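Side-chain contacts in 1-deoxy-D-xylulose 5-phosphate reductoisomerase (Moraxella catarrhalis, PDB 4ZQG), which catalyses the rearrangement and NAD(P)H-dependent reduction of 1-deoxy-D-xylulose 5-phosphate to 2-C-methyl-D-erythritol 4-phosphate in the MEP route to isoprenoids: residues L263-Y266 / S270-A273; N172-I175 / S179-I182; S155-I160 / I237-L242; L245-I250 / A328-T333. All blocks are in the same frame, centred on the assembly; numbering follows the deposited sequence. Where two conformers were deposited one is given.

Contact 1. Residues L263-Y266 / S270-A273; sequences LVEY and SFLA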
# COMPACT_ATOMS: atom_id res chain seq x y z
N LEU A 263 5.65 5.49 -1.98
CA LEU A 263 5.14 5.11 -0.67
C LEU A 263 4.63 6.29 0.13
O LEU A 263 5.00 7.45 -0.11
CB LEU A 263 6.18 4.32 0.12
CG LEU A 263 7.05 3.32 -0.65
CD1 LEU A 263 8.30 3.99 -1.18
CD2 LEU A 263 7.47 2.16 0.22
N VAL A 264 3.74 5.99 1.07
CA VAL A 264 3.32 6.90 2.07
C VAL A 264 3.66 6.34 3.43
O VAL A 264 3.15 5.30 3.82
CB VAL A 264 1.83 7.12 1.99
CG1 VAL A 264 1.38 8.01 3.12
CG2 VAL A 264 1.50 7.76 0.65
N GLU A 265 4.53 7.05 4.14
CA GLU A 265 4.95 6.71 5.49
C GLU A 265 4.06 7.34 6.53
O GLU A 265 3.89 8.53 6.53
CB GLU A 265 6.35 7.22 5.71
CG GLU A 265 6.85 7.02 7.12
CD GLU A 265 8.31 7.31 7.29
OE1 GLU A 265 8.94 7.93 6.39
OE2 GLU A 265 8.79 6.94 8.37
N TYR A 266 3.51 6.50 7.42
CA TYR A 266 2.67 6.90 8.55
C TYR A 266 3.43 6.89 9.90
O TYR A 266 4.50 6.30 10.05
CB TYR A 266 1.45 5.99 8.64
CG TYR A 266 0.48 6.14 7.47
CD1 TYR A 266 -0.67 6.91 7.61
CD2 TYR A 266 0.72 5.53 6.26
CE1 TYR A 266 -1.56 7.05 6.58
CE2 TYR A 266 -0.16 5.67 5.21
CZ TYR A 266 -1.29 6.44 5.36
OH TYR A 266 -2.18 6.60 4.30
N SER A 270 3.95 2.33 9.56
CA SER A 270 3.42 1.77 8.31
C SER A 270 3.84 2.57 7.05
O SER A 270 3.62 3.78 6.99
CB SER A 270 1.88 1.76 8.33
OG SER A 270 1.35 1.07 9.43
N PHE A 271 4.44 1.88 6.07
CA PHE A 271 4.67 2.41 4.73
C PHE A 271 3.62 1.72 3.85
O PHE A 271 3.66 0.49 3.70
CB PHE A 271 6.08 2.08 4.22
CG PHE A 271 7.17 2.77 4.97
CD1 PHE A 271 7.96 3.73 4.37
CD2 PHE A 271 7.42 2.46 6.29
CE1 PHE A 271 8.96 4.38 5.06
CE2 PHE A 271 8.42 3.09 7.00
CZ PHE A 271 9.19 4.06 6.40
N LEU A 272 2.66 2.49 3.34
CA LEU A 272 1.76 2.01 2.28
C LEU A 272 2.36 2.35 0.95
O LEU A 272 2.79 3.48 0.70
CB LEU A 272 0.39 2.63 2.37
CG LEU A 272 -0.25 2.25 3.70
CD1 LEU A 272 -1.72 2.58 3.64
CD2 LEU A 272 -0.06 0.78 4.07
N ALA A 273 2.47 1.33 0.12
CA ALA A 273 3.06 1.48 -1.20
C ALA A 273 2.14 0.87 -2.26
O ALA A 273 1.40 -0.07 -1.98
CB ALA A 273 4.39 0.80 -1.22
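Glu265 runs alongside Phe271, both side chains pointing the same way, and this pair is the tight part of the contact. With CG anti to the backbone N (chi1 175°) and the chain extended beyond, the glutamate lies along one face of the ring. Its CG sits 4.1 Å from the centroid of the Phe271 ring, displaced toward the rim, in a CH-pi contact. CD of Glu265 comes to 3.5 Å from CZ of Phe271, and the carboxylate is turned 27° from the ring plane. OE1 of the buried Glu265 is hydrogen-bonded to Trp186 NE1 on strand 182-189.

The two segments are the arms of a beta hairpin, strands 260-266 and 271-275, joined by a short turn. Val264 and Leu272 exchange both backbone bonds, the shorter being Val264 N to Leu272 O at 2.7 Å. Nearer the turn Tyr266 N donates to Ser270 O at 2.8 Å, and that oxygen also meets the edge of the tyrosine ring in its plane.

Packing is looser away from the glutamate. CD2 of Leu263 touches CB of Ala273 at 3.7 Å but stays 4.2 Å from CB of Phe271. On the other face CE2 of Tyr266 rests 3.7 Å from CG of Leu272, while Val264 leans on Leu185 of the neighbouring strand. No touching residue faces solvent: the outer edge of 271-273 pairs antiparallel with a strand of the second subunit, so the sheet continues across the dimer interface.

Contact 2. Residues N172-I175 / S179-I182; sequences NTAI and SYGI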
# COMPACT_ATOMS: atom_id res chain seq x y z
N ASN A 172 -7.48 17.53 -0.13
CA ASN A 172 -6.04 17.40 0.17
C ASN A 172 -5.54 18.15 1.42
O ASN A 172 -4.47 17.85 1.91
CB ASN A 172 -5.17 17.69 -1.06
CG ASN A 172 -5.21 19.14 -1.52
OD1 ASN A 172 -6.07 19.93 -1.11
ND2 ASN A 172 -4.28 19.50 -2.38
N THR A 173 -6.32 19.11 1.92
CA THR A 173 -5.93 19.90 3.08
C THR A 173 -6.12 19.13 4.37
O THR A 173 -5.46 19.43 5.36
CB THR A 173 -6.74 21.21 3.20
OG1 THR A 173 -8.12 20.88 3.27
CG2 THR A 173 -6.48 22.09 2.02
N ALA A 174 -7.01 18.13 4.34
CA ALA A 174 -7.22 17.19 5.43
C ALA A 174 -5.93 16.51 5.88
O ALA A 174 -5.86 16.02 7.01
CB ALA A 174 -8.23 16.13 5.04
N ILE A 175 -4.92 16.45 5.01
CA ILE A 175 -3.62 15.86 5.36
C ILE A 175 -2.86 16.58 6.47
O ILE A 175 -1.82 16.09 6.92
CB ILE A 175 -2.70 15.82 4.14
CG1 ILE A 175 -1.61 14.78 4.31
CG2 ILE A 175 -2.06 17.18 3.87
CD1 ILE A 175 -0.84 14.47 3.06
N SER A 179 -4.37 13.45 13.17
CA SER A 179 -5.12 12.18 13.23
C SER A 179 -4.80 11.18 12.14
O SER A 179 -4.75 9.99 12.42
CB SER A 179 -6.60 12.46 13.09
OG SER A 179 -7.11 12.77 14.34
N TYR A 180 -4.68 11.65 10.91
CA TYR A 180 -4.45 10.77 9.80
C TYR A 180 -3.05 10.23 9.82
O TYR A 180 -2.76 9.25 9.15
CB TYR A 180 -4.70 11.48 8.45
CG TYR A 180 -6.16 11.83 8.30
CD1 TYR A 180 -7.09 10.84 8.08
CD2 TYR A 180 -6.60 13.15 8.43
CE1 TYR A 180 -8.43 11.13 7.99
CE2 TYR A 180 -7.94 13.45 8.34
CZ TYR A 180 -8.85 12.43 8.12
OH TYR A 180 -10.19 12.68 8.01
N GLY A 181 -2.16 10.90 10.54
CA GLY A 181 -0.86 10.37 10.79
C GLY A 181 0.07 10.27 9.61
O GLY A 181 0.98 9.44 9.65
N ILE A 182 -0.07 11.14 8.61
CA ILE A 182 0.88 11.11 7.48
C ILE A 182 2.19 11.73 7.91
O ILE A 182 2.19 12.84 8.42
CB ILE A 182 0.45 11.92 6.23
CG1 ILE A 182 -1.01 11.70 5.81
CG2 ILE A 182 1.35 11.57 5.08
CD1 ILE A 182 -1.50 10.30 5.95
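Each first torsion aims its own CG1 at the other isoleucine: in Ile175 CG1 stands opposite the backbone N (chi1 -158°), whereas in Ile182 it lies opposite the carbonyl carbon (chi1 -46°). The two side chains cross at about a right angle, with CG1 of Ile175 3.5 Å from CG1 of Ile182. The terminal CD1 of Ile175 follows over the same methylene, 3.9 Å from CG1 of Ile182.

One residue earlier, the carbonyl of Ala174 approaches the Tyr180 ring obliquely, its O 3.3 Å from CD2 of Tyr180. The alanine methyl adds a looser touch, CB of Ala174 to CE2 of Tyr180 at 4.3 Å. Nothing is hydrogen-bonded across.

Both segments belong to the connection between helix 166-170 and strand 182-189, a loop with 3-10 geometry at 174-175 and again at 179-180. Ile168 of the helix touches Ala174, Ile175 and Tyr180, so it backs both segments. Ile182 opens the strand and reaches on to Val264 and Tyr266 of strand 260-266, carrying the apolar packing from the loop into the mixed sheet. Close by, Ser179 OG is hydrogen-bonded to Glu292 OE2 of the second subunit.

Contact 3. Residues S155-I160 / I237-L242; sequences SEHNAI and IEACHL. With MG (magnesium ion), chain D; FOM (3-[formyl(hydroxy)amino]propylphosphonic acid), chain E.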
# COMPACT_ATOMS: atom_id res chain seq x y z
N SER A 155 2.34 8.03 -12.40
CA SER A 155 2.46 6.78 -11.65
C SER A 155 2.69 6.98 -10.15
O SER A 155 1.89 6.54 -9.31
CB SER A 155 3.62 5.95 -12.20
OG SER A 155 3.47 4.58 -11.85
N GLU A 156 3.75 7.72 -9.84
CA GLU A 156 4.10 8.01 -8.47
C GLU A 156 2.96 8.69 -7.73
O GLU A 156 2.61 8.30 -6.62
CB GLU A 156 5.36 8.85 -8.39
CG GLU A 156 6.56 8.21 -9.09
CD GLU A 156 6.56 8.38 -10.59
OE1 GLU A 156 7.51 7.92 -11.26
OE2 GLU A 156 5.60 9.01 -11.07
N HIS A 157 2.33 9.67 -8.35
CA HIS A 157 1.27 10.40 -7.69
C HIS A 157 0.02 9.56 -7.58
O HIS A 157 -0.74 9.71 -6.61
CB HIS A 157 1.00 11.69 -8.42
CG HIS A 157 2.21 12.53 -8.54
ND1 HIS A 157 3.22 12.24 -9.42
CD2 HIS A 157 2.65 13.56 -7.79
CE1 HIS A 157 4.21 13.10 -9.25
NE2 HIS A 157 3.89 13.91 -8.27
N ASN A 158 -0.20 8.70 -8.57
CA ASN A 158 -1.34 7.85 -8.52
C ASN A 158 -1.13 6.86 -7.39
O ASN A 158 -2.06 6.66 -6.58
CB ASN A 158 -1.59 7.13 -9.84
CG ASN A 158 -2.83 6.28 -9.78
OD1 ASN A 158 -2.76 5.08 -9.48
ND2 ASN A 158 -3.99 6.90 -9.97
N ALA A 159 0.08 6.28 -7.30
CA ALA A 159 0.44 5.40 -6.16
C ALA A 159 0.17 6.04 -4.81
O ALA A 159 -0.61 5.53 -4.03
CB ALA A 159 1.88 5.00 -6.23
N ILE A 160 0.79 7.18 -4.58
CA ILE A 160 0.55 7.93 -3.35
C ILE A 160 -0.94 8.14 -3.12
O ILE A 160 -1.44 7.95 -2.03
CB ILE A 160 1.29 9.29 -3.39
CG1 ILE A 160 2.78 9.07 -3.21
CG2 ILE A 160 0.79 10.21 -2.30
CD1 ILE A 160 3.59 10.27 -3.60
N ILE A 237 7.75 18.74 -7.21
CA ILE A 237 6.94 19.93 -7.13
C ILE A 237 5.47 19.62 -7.36
O ILE A 237 4.61 20.16 -6.66
CB ILE A 237 7.44 20.98 -8.10
CG1 ILE A 237 8.83 21.43 -7.67
CG2 ILE A 237 6.49 22.16 -8.17
CD1 ILE A 237 9.73 21.79 -8.83
N GLU A 238 5.17 18.73 -8.32
CA GLU A 238 3.79 18.23 -8.55
C GLU A 238 3.18 17.70 -7.26
O GLU A 238 2.05 18.06 -6.92
CB GLU A 238 3.75 17.13 -9.65
CG GLU A 238 2.35 16.58 -10.03
CD GLU A 238 2.34 15.51 -11.18
OE1 GLU A 238 1.38 15.51 -12.01
OE2 GLU A 238 3.26 14.65 -11.25
N ALA A 239 3.94 16.88 -6.54
CA ALA A 239 3.47 16.31 -5.29
C ALA A 239 3.12 17.35 -4.22
O ALA A 239 2.08 17.26 -3.54
CB ALA A 239 4.49 15.34 -4.75
N CYS A 240 3.98 18.36 -4.08
CA CYS A 240 3.69 19.46 -3.18
C CYS A 240 2.32 20.06 -3.44
O CYS A 240 1.54 20.20 -2.52
CB CYS A 240 4.77 20.54 -3.23
SG CYS A 240 6.45 20.08 -2.72
N HIS A 241 2.00 20.41 -4.68
CA HIS A 241 0.68 20.96 -4.97
C HIS A 241 -0.42 19.95 -4.82
O HIS A 241 -1.49 20.28 -4.33
CB HIS A 241 0.59 21.55 -6.37
CG HIS A 241 1.52 22.68 -6.59
ND1 HIS A 241 1.30 23.94 -6.07
CD2 HIS A 241 2.72 22.73 -7.22
CE1 HIS A 241 2.33 24.71 -6.37
NE2 HIS A 241 3.20 24.00 -7.07
N LEU A 242 -0.20 18.73 -5.29
CA LEU A 242 -1.31 17.79 -5.29
C LEU A 242 -1.73 17.45 -3.89
O LEU A 242 -2.92 17.35 -3.59
CB LEU A 242 -0.91 16.50 -6.01
CG LEU A 242 -1.09 16.42 -7.53
CD1 LEU A 242 -0.56 15.07 -7.97
CD2 LEU A 242 -2.54 16.62 -7.89
MG MG D . 5.96 9.68 -13.08
O2 FOM E . 7.27 9.29 -14.72
N1 FOM E . 7.10 7.95 -14.99
C1 FOM E . 6.04 7.34 -14.67
O1 FOM E . 5.14 7.91 -14.08
C2 FOM E . 8.25 7.30 -15.62
C3 FOM E . 9.28 7.50 -14.50
C4 FOM E . 10.66 7.11 -14.93
PA1 FOM E . 11.70 7.55 -13.55
OP1 FOM E . 11.27 6.61 -12.34
OP2 FOM E . 11.35 8.89 -13.08
OP3 FOM E . 13.30 7.45 -13.84
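O1 of fosmidomycin is gripped by the magnesium ion at 2.2 Å and, at the start of the helix whose His157 packs on Glu238, by the backbone N of Ser155, which donates a long bond to O1 at 3.3 Å. The metal is also bound by O2 of the inhibitor, making a hydroxamate chelate, and by OE2 of Glu156 at 2.1 Å. A bend at chi2 (80°) swings that carboxylate back to the ion, while its OE1 forms a salt bridge with Lys232. Asp154 and Glu235 complete the protein ligands of this active-site metal centre.

The helical segments 155-160 and 237-242 run 34° apart in direction, and the His157 ring bridges the gap between them. Glu238 CG lies over one ring face, 3.9 Å from the centroid of the His157 ring, in a CH-pi contact; the exact placing of the Glu238 carboxylate is doubtful. Leu242 also comes in, its side chain roughly at right angles to the histidine and its CD1 3.6 Å from CD2 of His157. The methyl of Ala239 touches near the ring nitrogen, CB to NE2 of His157 at 3.8 Å. That NE2 is hydrogen-bonded to the backbone O of Glu235, so His157 contacts the main chain of a metal ligand.

Contact 4. Residues L245-I250 / A328-T333; sequences LKEHQI and AARLGT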
# COMPACT_ATOMS: atom_id res chain seq x y z
N LEU A 245 1.61 19.79 0.52
CA LEU A 245 2.76 19.70 1.40
C LEU A 245 3.91 20.56 0.89
O LEU A 245 3.85 21.09 -0.23
CB LEU A 245 3.23 18.26 1.43
CG LEU A 245 2.24 17.21 1.92
CD1 LEU A 245 2.86 15.85 1.76
CD2 LEU A 245 1.87 17.42 3.39
N LYS A 246 4.98 20.66 1.68
CA LYS A 246 6.23 21.32 1.27
C LYS A 246 7.29 20.28 1.02
O LYS A 246 7.13 19.16 1.39
CB LYS A 246 6.72 22.29 2.34
CG LYS A 246 5.68 23.27 2.82
CD LYS A 246 5.44 24.34 1.80
CE LYS A 246 4.42 25.32 2.31
NZ LYS A 246 4.33 26.39 1.28
N GLU A 247 8.36 20.65 0.35
CA GLU A 247 9.31 19.66 -0.13
C GLU A 247 9.99 18.85 0.96
O GLU A 247 10.39 17.73 0.71
CB GLU A 247 10.37 20.26 -1.07
CG GLU A 247 11.18 21.43 -0.51
CD GLU A 247 12.10 21.05 0.65
OE1 GLU A 247 12.70 19.96 0.58
OE2 GLU A 247 12.25 21.85 1.62
N HIS A 248 10.17 19.41 2.14
CA HIS A 248 10.85 18.67 3.23
C HIS A 248 10.08 17.39 3.56
O HIS A 248 10.68 16.36 3.81
CB HIS A 248 11.09 19.55 4.49
CG HIS A 248 9.84 20.02 5.13
ND1 HIS A 248 9.23 19.35 6.16
CD2 HIS A 248 9.04 21.07 4.85
CE1 HIS A 248 8.12 19.97 6.50
NE2 HIS A 248 7.97 21.01 5.72
N GLN A 249 8.75 17.46 3.48
CA GLN A 249 7.90 16.29 3.62
C GLN A 249 7.88 15.24 2.48
O GLN A 249 7.18 14.22 2.60
CB GLN A 249 6.48 16.77 3.89
CG GLN A 249 6.29 17.15 5.35
CD GLN A 249 5.00 17.90 5.57
OE1 GLN A 249 4.76 18.96 4.91
NE2 GLN A 249 4.15 17.38 6.48
N ILE A 250 8.62 15.46 1.40
CA ILE A 250 8.62 14.51 0.30
C ILE A 250 10.03 14.13 -0.03
O ILE A 250 10.79 14.97 -0.43
CB ILE A 250 8.00 15.13 -0.95
CG1 ILE A 250 6.55 15.52 -0.67
CG2 ILE A 250 8.04 14.16 -2.11
CD1 ILE A 250 5.97 16.37 -1.76
N ALA A 328 14.36 24.82 -6.04
CA ALA A 328 13.32 25.62 -6.67
C ALA A 328 12.00 25.46 -5.94
O ALA A 328 11.29 26.43 -5.73
CB ALA A 328 13.18 25.24 -8.14
N ALA A 329 11.67 24.24 -5.53
CA ALA A 329 10.44 24.04 -4.78
C ALA A 329 10.37 24.93 -3.55
O ALA A 329 9.32 25.47 -3.25
CB ALA A 329 10.29 22.59 -4.38
N ARG A 330 11.49 25.08 -2.85
CA ARG A 330 11.57 25.97 -1.70
C ARG A 330 11.42 27.44 -2.10
O ARG A 330 10.83 28.22 -1.34
CB ARG A 330 12.91 25.78 -0.97
CG ARG A 330 12.91 24.61 -0.01
CD ARG A 330 14.26 23.90 0.04
NE ARG A 330 15.06 24.27 1.21
CZ ARG A 330 16.00 23.49 1.74
NH1 ARG A 330 16.25 22.31 1.20
NH2 ARG A 330 16.69 23.89 2.79
N LEU A 331 11.97 27.82 -3.26
CA LEU A 331 11.88 29.21 -3.72
C LEU A 331 10.47 29.61 -4.09
O LEU A 331 10.13 30.74 -3.98
CB LEU A 331 12.84 29.51 -4.85
CG LEU A 331 14.35 29.63 -4.55
CD1 LEU A 331 14.92 30.85 -5.20
CD2 LEU A 331 14.73 29.73 -3.09
N GLY A 332 9.62 28.67 -4.49
CA GLY A 332 8.24 29.00 -4.84
C GLY A 332 8.04 28.97 -6.33
O GLY A 332 8.93 28.53 -7.09
N THR A 333 6.89 29.47 -6.77
CA THR A 333 6.45 29.23 -8.15
C THR A 333 7.33 29.88 -9.25
O THR A 333 7.67 29.25 -10.21
CB THR A 333 4.98 29.61 -8.33
OG1 THR A 333 4.17 28.66 -7.62
CG2 THR A 333 4.60 29.59 -9.82
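The 3-10 turn at 247-249 lies against the last turns of helix 320-331, with Glu247 and Ala329 the closest residues, their CA atoms 6.5 Å apart. CB of Glu247 meets CB of Ala329 at 4.0 Å, the apolar part of the contact.

Beyond CB the glutamate curls. CG stands between the backbone N and the carbonyl carbon (chi1 56°), and a second bend at chi2 lays the carboxylate against the aliphatic stem of Arg330 in the conformer given. There CG of Glu247 is 3.7 Å from CG of Arg330, and OE2 of the glutamate is 3.3 Å from that same arginine carbon.

What is joined here is the connection from helix 230-243 to strand 250-254, in the part built on the four-stranded mixed sheet, and the C-terminal end of helix 320-331 in the C-terminal domain. The firmer charge pairing comes from one turn earlier on that helix, where Arg326 NH2 forms a salt bridge with OE1 of Glu247 and also bonds Ile250 O. Toward Arg330 the ion pair is long, OE2 of Glu247 to NE of Arg330 at 3.7 Å. Carboxylate and guanidinium planes are only 9° apart, but the oxygen lies well out of the guanidinium plane and no N-H points at it. Arg330 is exposed, has two conformers and touches a crystal neighbour, which makes all its contacts here doubtful. Ala329 also packs on Ile237 of helix 230-243.

Chain order gives two large loops in series, each with a small one inside. Contact 3 opens at helix 155-162 beside the metal site and closes at 237-242. Within it, contact 2 closes the short loop 172-182 that leads into strand 182-189. Contact 4 then opens at 245-250 and closes at 328-333, bringing the C-terminal domain back against the part built on the four-stranded mixed sheet. Nested inside it is the hairpin of contact 1. None of the loops cross. Contacts 1 and 2 touch where Tyr266 CB meets Gly181 O, and both reach the second subunit. Asn172 ties contact 2 to the end of helix 230-243, while Ala239 and Ile250 pack together between contacts 3 and 4.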